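Long-range contacts in metallo-beta-lactamase (Simiduia agarivorans, PDB 6MFI), which probably hydrolyses the amide bond of beta-lactam antibiotics with two zinc ions, as a subclass B3 metallo-beta-lactamase: residues A211-P216 and T251-A256; H110-H115 and P186-G191; L180-T185 and L193-R198. One frame throughout, in Å; residues are numbered along the deposited sequence.

Interaction 1. Residues A211-P216 and T251-A256; sequences ADSLSP and TPHPSA. With ZN (zinc ion), chain B.
Ala-211 and Thr-251 bring their backbones together where two loops leave neighbouring parallel strands, with CA atoms 5.5 Å apart, and the chains are still close at Ser-213 and Pro-252, whose CA atoms lie 6.4 Å from each other. Both loops run from the five-stranded sheet of the metallo-beta-lactamase alpha-beta/beta-alpha fold to the rim of the dinuclear zinc site. The seam between them is mostly van der Waals packing. Pro-252 packs its ring against the other loop, its CD 3.1 Å from Ala-211 O, while CG and CB lean on the hydroxyl of Ser-213. Thr-251 CG2 brushes the same carbonyl.

A water supplies the polar link, accepting from His-253 N and hydrogen-bonding Ser-213 OG. That hydroxyl lies beside its own backbone N (chi1 -57°), a rotation that brings it to the edge of the imidazole, near the ring plane, 3.5 Å from His-253 CD2. Each loop is also braced internally. Asp-212 OD2 accepts from Leu-214 N to form an Asx turn, while its OD1 is engaged by His-110. His-253 O is gripped from opposite faces by Thr-251 OG1, at 2.6 Å, and by Ala-256 N, which fixes the peptide just beyond the metal ligand. Thr-251 OG1 is also hydrogen-bonded to Ser-257 OG. With its backbone held in this way, the imidazole reaches the zinc ion shared with Asp-114 and His-115, and His-253 NE2 binds that metal at 2.1 Å.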
loop_
_atom_site.group_PDB
_atom_site.type_symbol
_atom_site.label_atom_id
_atom_site.label_comp_id
_atom_site.label_asym_id
_atom_site.label_seq_id
_atom_site.Cartn_x
_atom_site.Cartn_y
_atom_site.Cartn_z
ATOM N N ALA A 211 -3.369 4.652 2.125
ATOM C CA ALA A 211 -3.725 4.118 3.431
ATOM C C ALA A 211 -3.647 2.597 3.437
ATOM O O ALA A 211 -4.105 1.933 2.503
ATOM C CB ALA A 211 -5.131 4.570 3.828
ATOM N N ASP A 212 -3.069 2.051 4.505
ATOM C CA ASP A 212 -2.900 0.612 4.632
ATOM C C ASP A 212 -4.260 -0.082 4.731
ATOM O O ASP A 212 -5.299 0.547 4.950
ATOM C CB ASP A 212 -2.039 0.289 5.854
ATOM C CG ASP A 212 -1.660 -1.179 5.932
ATOM O OD1 ASP A 212 -0.862 -1.632 5.086
ATOM O OD2 ASP A 212 -2.164 -1.878 6.836
ATOM N N SER A 213 -4.237 -1.406 4.554
ATOM C CA SER A 213 -5.463 -2.197 4.622
ATOM C C SER A 213 -6.187 -1.981 5.945
ATOM O O SER A 213 -7.409 -1.792 5.972
ATOM C CB SER A 213 -5.143 -3.676 4.409
ATOM O OG SER A 213 -4.484 -3.875 3.171
ATOM N N LEU A 214 -5.450 -2.011 7.054
ATOM C CA LEU A 214 -5.965 -1.712 8.387
ATOM C C LEU A 214 -7.081 -2.657 8.820
ATOM O O LEU A 214 -7.708 -2.427 9.860
ATOM C CB LEU A 214 -6.451 -0.260 8.478
ATOM C CG LEU A 214 -5.381 0.820 8.302
ATOM C CD1 LEU A 214 -5.948 2.182 8.626
ATOM C CD2 LEU A 214 -4.178 0.534 9.175
ATOM N N SER A 215 -7.340 -3.721 8.059
ATOM C CA SER A 215 -8.465 -4.603 8.337
ATOM C C SER A 215 -8.189 -5.445 9.581
ATOM O O SER A 215 -7.094 -5.994 9.731
ATOM C CB SER A 215 -8.737 -5.518 7.146
ATOM O OG SER A 215 -7.549 -6.173 6.739
ATOM N N PRO A 216 -9.178 -5.561 10.484
ATOM C CA PRO A 216 -9.091 -6.427 11.668
ATOM C C PRO A 216 -9.230 -7.915 11.344
ATOM O O PRO A 216 -10.022 -8.635 11.958
ATOM C CB PRO A 216 -10.248 -5.927 12.536
ATOM C CG PRO A 216 -11.247 -5.403 11.555
ATOM C CD PRO A 216 -10.446 -4.817 10.425
ATOM N N THR A 251 -5.559 2.354 -1.883
ATOM C CA THR A 251 -5.454 1.228 -0.969
ATOM C C THR A 251 -4.709 0.074 -1.622
ATOM O O THR A 251 -4.827 -0.142 -2.832
ATOM C CB THR A 251 -6.844 0.749 -0.524
ATOM O OG1 THR A 251 -7.674 0.539 -1.672
ATOM C CG2 THR A 251 -7.494 1.781 0.387
ATOM N N PRO A 252 -3.928 -0.683 -0.839
ATOM C CA PRO A 252 -3.222 -1.842 -1.414
ATOM C C PRO A 252 -4.157 -2.860 -2.038
ATOM O O PRO A 252 -3.807 -3.487 -3.046
ATOM C CB PRO A 252 -2.466 -2.418 -0.209
ATOM C CG PRO A 252 -2.324 -1.273 0.730
ATOM C CD PRO A 252 -3.573 -0.464 0.572
ATOM N N HIS A 253 -5.337 -3.054 -1.455
ATOM C CA HIS A 253 -6.415 -3.750 -2.134
ATOM C C HIS A 253 -7.322 -2.694 -2.744
ATOM O O HIS A 253 -7.998 -1.971 -1.997
ATOM C CB HIS A 253 -7.195 -4.636 -1.165
ATOM C CG HIS A 253 -6.380 -5.744 -0.574
ATOM N ND1 HIS A 253 -6.168 -6.940 -1.224
ATOM C CD2 HIS A 253 -5.723 -5.835 0.607
ATOM C CE1 HIS A 253 -5.416 -7.721 -0.469
ATOM N NE2 HIS A 253 -5.132 -7.074 0.647
ATOM N N PRO A 254 -7.359 -2.551 -4.072
ATOM C CA PRO A 254 -8.083 -1.415 -4.669
ATOM C C PRO A 254 -9.547 -1.340 -4.278
ATOM O O PRO A 254 -10.079 -0.234 -4.125
ATOM C CB PRO A 254 -7.915 -1.653 -6.176
ATOM C CG PRO A 254 -6.662 -2.462 -6.287
ATOM C CD PRO A 254 -6.657 -3.358 -5.084
ATOM N N SER A 255 -10.217 -2.479 -4.100
ATOM C CA SER A 255 -11.627 -2.456 -3.737
ATOM C C SER A 255 -11.864 -2.013 -2.299
ATOM O O SER A 255 -13.018 -1.776 -1.928
ATOM C CB SER A 255 -12.248 -3.835 -3.966
ATOM O OG SER A 255 -12.283 -4.157 -5.346
ATOM N N ALA A 256 -10.811 -1.896 -1.484
ATOM C CA ALA A 256 -10.985 -1.402 -0.122
ATOM C C ALA A 256 -11.455 0.047 -0.107
ATOM O O ALA A 256 -12.180 0.453 0.808
ATOM C CB ALA A 256 -9.685 -1.549 0.668
HETATM ZN ZN ZN B . -3.416 -7.811 1.598
HETATM O O HOH W 1 -6.277 -2.477 1.370
HETATM O O HOH W 2 -3.097 -8.914 3.219
#

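Interaction 2. Residues H110-H115 and P186-G191; sequences HEHIDH and PGHTPG. With ZN (zinc ion), chain C; ZN (zinc ion), chain B.
His-110 and Gly-191 make the nearest backbone approach, CA to CA 6.2 Å, between the loop entering helix 113-116 and the turn that joins strands 178-184 and 193-199. The first segment carries the His-X-His-X-Asp-His motif of the metallo-beta-lactamase superfamily; the second supplies the third histidine of one zinc site.

His-110 NE2, His-112 ND1 and His-188 NE2 converge on that zinc ion, His-112 thus binding through the opposite nitrogen from the other two. The edge of the His-188 ring meets the face of His-110 in a T-shaped pair, planes 63° apart, with His-188 CD2 over the ring centre and 3.2 Å from His-110 NE2. Thr-189 CG2 lies over the face of His-112, offset toward its rim, in a CH-pi contact 3.7 Å from the centroid, and also comes 3.5 Å from His-110 CD2.

Behind the ligands, Glu-111 clasps the turn with both carboxylate oxygens. Its side chain bends at chi2 (-87°), bringing OE1 to Gly-191 N at 2.9 Å by the syn lone pair, while Thr-189 OG1 donates to OE2 from above the carboxylate plane at 3.0 Å. Thr-189 therefore meets Glu-111 with its hydroxyl and two zinc ligands with its methyl.

The nitrogens turned from the metal are held too: His-110 ND1 by Asp-212, His-112 NE2 by Asp-149 and His-188 ND1 by the carbonyl of Ser-215. Asp-114 and His-115, with His-253, bind the second zinc ion, and water 2 lies 2.0 Å from each metal. A bridging oxygen placed like this is consistent with the nucleophile of dizinc beta-lactamases, a bound water whose acidity both cations would probably raise.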
loop_
_atom_site.group_PDB
_atom_site.type_symbol
_atom_site.label_atom_id
_atom_site.label_comp_id
_atom_site.label_asym_id
_atom_site.label_seq_id
_atom_site.Cartn_x
_atom_site.Cartn_y
_atom_site.Cartn_z
ATOM N N HIS A 110 2.133 -2.811 4.139
ATOM C CA HIS A 110 2.397 -3.700 5.261
ATOM C C HIS A 110 3.053 -4.975 4.746
ATOM O O HIS A 110 2.999 -5.292 3.556
ATOM C CB HIS A 110 1.124 -4.014 6.059
ATOM C CG HIS A 110 0.071 -4.735 5.280
ATOM N ND1 HIS A 110 -0.989 -4.086 4.684
ATOM C CD2 HIS A 110 -0.101 -6.053 5.019
ATOM C CE1 HIS A 110 -1.761 -4.972 4.080
ATOM N NE2 HIS A 110 -1.245 -6.173 4.268
ATOM N N GLU A 111 3.669 -5.707 5.673
ATOM C CA GLU A 111 4.611 -6.782 5.361
ATOM C C GLU A 111 3.940 -8.126 5.108
ATOM O O GLU A 111 4.447 -9.163 5.543
ATOM C CB GLU A 111 5.634 -6.895 6.488
ATOM C CG GLU A 111 5.026 -7.120 7.871
ATOM C CD GLU A 111 4.644 -5.833 8.580
ATOM O OE1 GLU A 111 4.718 -5.799 9.826
ATOM O OE2 GLU A 111 4.268 -4.857 7.896
ATOM N N HIS A 112 2.813 -8.154 4.403
ATOM C CA HIS A 112 2.190 -9.416 4.032
ATOM C C HIS A 112 2.640 -9.834 2.635
ATOM O O HIS A 112 3.017 -9.000 1.808
ATOM C CB HIS A 112 0.666 -9.313 4.092
ATOM C CG HIS A 112 0.103 -9.528 5.462
ATOM N ND1 HIS A 112 -1.251 -9.520 5.722
ATOM C CD2 HIS A 112 0.711 -9.759 6.650
ATOM C CE1 HIS A 112 -1.452 -9.735 7.009
ATOM N NE2 HIS A 112 -0.278 -9.883 7.596
ATOM N N ILE A 113 2.589 -11.145 2.383
ATOM C CA ILE A 113 3.171 -11.704 1.164
ATOM C C ILE A 113 2.471 -11.177 -0.082
ATOM O O ILE A 113 3.091 -11.058 -1.146
ATOM C CB ILE A 113 3.139 -13.246 1.221
ATOM C CG1 ILE A 113 3.831 -13.849 -0.005
ATOM C CG2 ILE A 113 1.709 -13.754 1.341
ATOM C CD1 ILE A 113 3.793 -15.360 -0.054
ATOM N N ASP A 114 1.183 -10.842 0.018
ATOM C CA ASP A 114 0.466 -10.364 -1.156
ATOM C C ASP A 114 0.834 -8.936 -1.536
ATOM O O ASP A 114 0.383 -8.459 -2.582
ATOM C CB ASP A 114 -1.046 -10.470 -0.939
ATOM C CG ASP A 114 -1.506 -9.774 0.325
ATOM O OD1 ASP A 114 -0.839 -9.932 1.367
ATOM O OD2 ASP A 114 -2.538 -9.074 0.274
ATOM N N HIS A 115 1.639 -8.250 -0.729
ATOM C CA HIS A 115 2.042 -6.880 -1.018
ATOM C C HIS A 115 3.546 -6.689 -1.141
ATOM O O HIS A 115 3.976 -5.797 -1.874
ATOM C CB HIS A 115 1.511 -5.927 0.063
ATOM C CG HIS A 115 0.025 -5.978 0.234
ATOM N ND1 HIS A 115 -0.853 -5.602 -0.761
ATOM C CD2 HIS A 115 -0.738 -6.369 1.281
ATOM C CE1 HIS A 115 -2.093 -5.757 -0.331
ATOM N NE2 HIS A 115 -2.051 -6.218 0.905
ATOM N N PRO A 186 -0.390 0.636 12.506
ATOM C CA PRO A 186 -0.400 -0.812 12.721
ATOM C C PRO A 186 -1.811 -1.304 13.024
ATOM O O PRO A 186 -2.780 -0.549 13.013
ATOM C CB PRO A 186 0.532 -0.989 13.919
ATOM C CG PRO A 186 0.348 0.262 14.699
ATOM C CD PRO A 186 0.105 1.362 13.690
ATOM N N GLY A 187 -1.909 -2.600 13.307
ATOM C CA GLY A 187 -3.191 -3.233 13.538
ATOM C C GLY A 187 -3.392 -4.427 12.630
ATOM O O GLY A 187 -3.542 -5.559 13.098
ATOM N N HIS A 188 -3.396 -4.181 11.319
ATOM C CA HIS A 188 -3.371 -5.287 10.368
ATOM C C HIS A 188 -2.049 -6.040 10.451
ATOM O O HIS A 188 -2.026 -7.276 10.410
ATOM C CB HIS A 188 -3.610 -4.762 8.953
ATOM C CG HIS A 188 -3.719 -5.837 7.920
ATOM N ND1 HIS A 188 -4.872 -6.564 7.721
ATOM C CD2 HIS A 188 -2.818 -6.310 7.027
ATOM C CE1 HIS A 188 -4.678 -7.438 6.750
ATOM N NE2 HIS A 188 -3.439 -7.304 6.312
ATOM N N THR A 189 -0.946 -5.312 10.559
ATOM C CA THR A 189 0.378 -5.853 10.823
ATOM C C THR A 189 1.053 -4.945 11.838
ATOM O O THR A 189 0.651 -3.789 12.005
ATOM C CB THR A 189 1.240 -5.936 9.555
ATOM O OG1 THR A 189 1.556 -4.613 9.105
ATOM C CG2 THR A 189 0.523 -6.695 8.446
ATOM N N PRO A 190 2.074 -5.440 12.541
ATOM C CA PRO A 190 2.794 -4.561 13.476
ATOM C C PRO A 190 3.507 -3.402 12.798
ATOM O O PRO A 190 3.604 -2.319 13.387
ATOM C CB PRO A 190 3.789 -5.511 14.162
ATOM C CG PRO A 190 3.866 -6.712 13.273
ATOM C CD PRO A 190 2.511 -6.842 12.660
ATOM N N GLY A 191 4.002 -3.589 11.577
ATOM C CA GLY A 191 4.773 -2.551 10.919
ATOM C C GLY A 191 4.112 -1.941 9.701
ATOM O O GLY A 191 4.798 -1.541 8.756
HETATM ZN ZN ZN C . -2.292 -8.037 4.802
HETATM ZN ZN ZN B . -3.416 -7.811 1.598
HETATM O O HOH W 2 -3.097 -8.914 3.219
#

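Interaction 3. Residues L180-T185 and L193-R198; sequences LTAYAT and LSWQWR
Thr-181 with Gln-196 and Tyr-183 with Ser-194 are the hydrogen-bonded pairs of an antiparallel beta hairpin, part of the five-stranded sheet of the metallo-beta-lactamase fold. The axes of 180-184 and 193-198 approach to 4.6 Å, with N-to-C directions at 153°. Each pair exchanges both N-H...O bonds. The straightest, Thr-181 N to Gln-196 O, has an angle of 169° at the hydrogen. Between and beyond these rungs, CA-H groups of Trp-195, Ala-182 and Leu-193 make longer contacts with the carbonyl oxygens of Thr-181, Ser-194 and Tyr-183.

On the side of the sheet bearing Thr-181, Tyr-183, Ser-194 and Gln-196, the last three find polar partners for their side chains as well. Ser-194 OG and Thr-185 OG1 share a hydrogen bond of 2.8 Å beside the end of the strand, and the serine hydroxyl also bonds Asp-212 N. Gln-196 NE2 bonds Glu-245 O.

The other side is apolar and carries the indoles. Ala-182 CB sits over the six-membered ring of Trp-195, 3.5 Å from its centroid, and Leu-180 CB reaches CE3 of the same indole at 3.8 Å. The side chains of Leu-180 and Trp-197 lie alongside each other and point the same way, Leu-180 CD2 4.0 Å from Trp-197 CE3. Both indole nitrogens are satisfied elsewhere, Trp-195 NE1 by His-108 O and Trp-197 NE1 by Thr-56 OG1, so each ring is tied to the structure beyond the hairpin.

Gln-196 has CG anti to its backbone N and an extended chain beyond, which carries its amide to the phenol, the two planes 79° apart; Tyr-183 OH donates to Gln-196 OE1 at 2.6 Å, tilted out of the carbonyl plane.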
loop_
_atom_site.group_PDB
_atom_site.type_symbol
_atom_site.label_atom_id
_atom_site.label_comp_id
_atom_site.label_asym_id
_atom_site.label_seq_id
_atom_site.Cartn_x
_atom_site.Cartn_y
_atom_site.Cartn_z
ATOM N N LEU A 180 7.618 12.208 0.329
ATOM C CA LEU A 180 6.584 11.389 0.943
ATOM C C LEU A 180 6.783 11.358 2.452
ATOM O O LEU A 180 7.914 11.381 2.943
ATOM C CB LEU A 180 6.604 9.955 0.399
ATOM C CG LEU A 180 6.657 9.742 -1.114
ATOM C CD1 LEU A 180 8.091 9.586 -1.598
ATOM C CD2 LEU A 180 5.828 8.528 -1.493
ATOM N N THR A 181 5.674 11.308 3.184
ATOM C CA THR A 181 5.691 11.188 4.636
ATOM C C THR A 181 4.929 9.934 5.037
ATOM O O THR A 181 3.822 9.692 4.544
ATOM C CB THR A 181 5.075 12.422 5.306
ATOM O OG1 THR A 181 5.764 13.600 4.868
ATOM C CG2 THR A 181 5.176 12.314 6.821
ATOM N N ALA A 182 5.522 9.140 5.923
ATOM C CA ALA A 182 4.910 7.907 6.392
ATOM C C ALA A 182 4.244 8.118 7.745
ATOM O O ALA A 182 4.636 8.988 8.525
ATOM C CB ALA A 182 5.944 6.786 6.500
ATOM N N TYR A 183 3.229 7.302 8.014
ATOM C CA TYR A 183 2.525 7.314 9.289
ATOM C C TYR A 183 2.332 5.878 9.740
ATOM O O TYR A 183 1.713 5.080 9.029
ATOM C CB TYR A 183 1.179 8.035 9.174
ATOM C CG TYR A 183 1.298 9.466 8.702
ATOM C CD1 TYR A 183 1.530 10.497 9.602
ATOM C CD2 TYR A 183 1.182 9.785 7.355
ATOM C CE1 TYR A 183 1.640 11.807 9.175
ATOM C CE2 TYR A 183 1.291 11.090 6.919
ATOM C CZ TYR A 183 1.521 12.096 7.832
ATOM O OH TYR A 183 1.629 13.398 7.398
ATOM N N ALA A 184 2.872 5.548 10.910
ATOM C CA ALA A 184 2.751 4.200 11.454
ATOM C C ALA A 184 1.292 3.923 11.790
ATOM O O ALA A 184 0.751 4.482 12.750
ATOM C CB ALA A 184 3.637 4.045 12.685
ATOM N N THR A 185 0.649 3.068 10.996
ATOM C CA THR A 185 -0.742 2.674 11.201
ATOM C C THR A 185 -0.807 1.159 11.360
ATOM O O THR A 185 -1.238 0.444 10.445
ATOM C CB THR A 185 -1.630 3.135 10.046
ATOM O OG1 THR A 185 -1.150 2.573 8.817
ATOM C CG2 THR A 185 -1.622 4.653 9.941
ATOM N N LEU A 193 2.305 0.777 7.321
ATOM C CA LEU A 193 2.538 2.195 7.091
ATOM C C LEU A 193 1.466 2.756 6.167
ATOM O O LEU A 193 0.913 2.045 5.324
ATOM C CB LEU A 193 3.924 2.449 6.479
ATOM C CG LEU A 193 5.152 2.170 7.347
ATOM C CD1 LEU A 193 6.420 2.588 6.619
ATOM C CD2 LEU A 193 5.042 2.882 8.684
ATOM N N SER A 194 1.182 4.044 6.340
ATOM C CA SER A 194 0.324 4.803 5.440
ATOM C C SER A 194 1.119 5.983 4.902
ATOM O O SER A 194 1.666 6.771 5.680
ATOM C CB SER A 194 -0.945 5.287 6.150
ATOM O OG SER A 194 -1.724 4.195 6.604
ATOM N N TRP A 195 1.187 6.097 3.580
ATOM C CA TRP A 195 2.019 7.088 2.918
ATOM C C TRP A 195 1.163 8.220 2.365
ATOM O O TRP A 195 0.036 8.007 1.912
ATOM C CB TRP A 195 2.834 6.446 1.792
ATOM C CG TRP A 195 3.900 5.530 2.301
ATOM C CD1 TRP A 195 3.816 4.176 2.447
ATOM C CD2 TRP A 195 5.217 5.899 2.730
ATOM N NE1 TRP A 195 4.997 3.679 2.943
ATOM C CE2 TRP A 195 5.874 4.717 3.124
ATOM C CE3 TRP A 195 5.903 7.115 2.819
ATOM C CZ2 TRP A 195 7.183 4.714 3.601
ATOM C CZ3 TRP A 195 7.203 7.109 3.291
ATOM C CH2 TRP A 195 7.829 5.916 3.677
ATOM N N GLN A 196 1.717 9.429 2.402
ATOM C CA GLN A 196 1.017 10.619 1.942
ATOM C C GLN A 196 1.992 11.519 1.200
ATOM O O GLN A 196 3.064 11.841 1.719
ATOM C CB GLN A 196 0.379 11.371 3.118
ATOM C CG GLN A 196 0.203 12.863 2.895
ATOM C CD GLN A 196 0.123 13.635 4.197
ATOM O OE1 GLN A 196 1.112 13.762 4.921
ATOM N NE2 GLN A 196 -1.060 14.150 4.507
ATOM N N TRP A 197 1.617 11.916 -0.015
ATOM C CA TRP A 197 2.434 12.795 -0.836
ATOM C C TRP A 197 1.522 13.737 -1.609
ATOM O O TRP A 197 0.298 13.582 -1.627
ATOM C CB TRP A 197 3.328 12.002 -1.799
ATOM C CG TRP A 197 2.561 11.211 -2.815
ATOM C CD1 TRP A 197 2.297 11.569 -4.104
ATOM C CD2 TRP A 197 1.960 9.924 -2.624
ATOM N NE1 TRP A 197 1.566 10.587 -4.728
ATOM C CE2 TRP A 197 1.347 9.565 -3.842
ATOM C CE3 TRP A 197 1.879 9.040 -1.543
ATOM C CZ2 TRP A 197 0.664 8.363 -4.008
ATOM C CZ3 TRP A 197 1.201 7.846 -1.710
ATOM C CH2 TRP A 197 0.602 7.519 -2.933
ATOM N N ARG A 198 2.132 14.727 -2.254
ATOM C CA ARG A 198 1.417 15.692 -3.072
ATOM C C ARG A 198 1.726 15.451 -4.543
ATOM O O ARG A 198 2.872 15.172 -4.910
ATOM C CB ARG A 198 1.790 17.127 -2.690
ATOM C CG ARG A 198 1.285 17.564 -1.326
ATOM C CD ARG A 198 1.147 19.079 -1.232
ATOM N NE ARG A 198 2.375 19.781 -1.598
ATOM C CZ ARG A 198 2.592 20.352 -2.779
ATOM N NH1 ARG A 198 1.660 20.307 -3.720
ATOM N NH2 ARG A 198 3.743 20.966 -3.019
#

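From the N terminus, the first segment reached is 110-115, which follows strand 103-107 of the seven-stranded sheet and runs into helix 113-116. Interaction 2 closes a long loop of 70 residues from there to 186-191. Within that span the chain passes 180-185, whose partner 193-198 comes after 186-191, so interactions 2 and 3 cross: the metal-binding turn is the connection of the hairpin. Interaction 1 follows in series, closing a loop of 34 residues that contains helix 228-242. It meets interaction 2 at the zinc ion of chain B, and interaction 3 at Asp-212 with Ser-194. Together they join both sheets around the metal site.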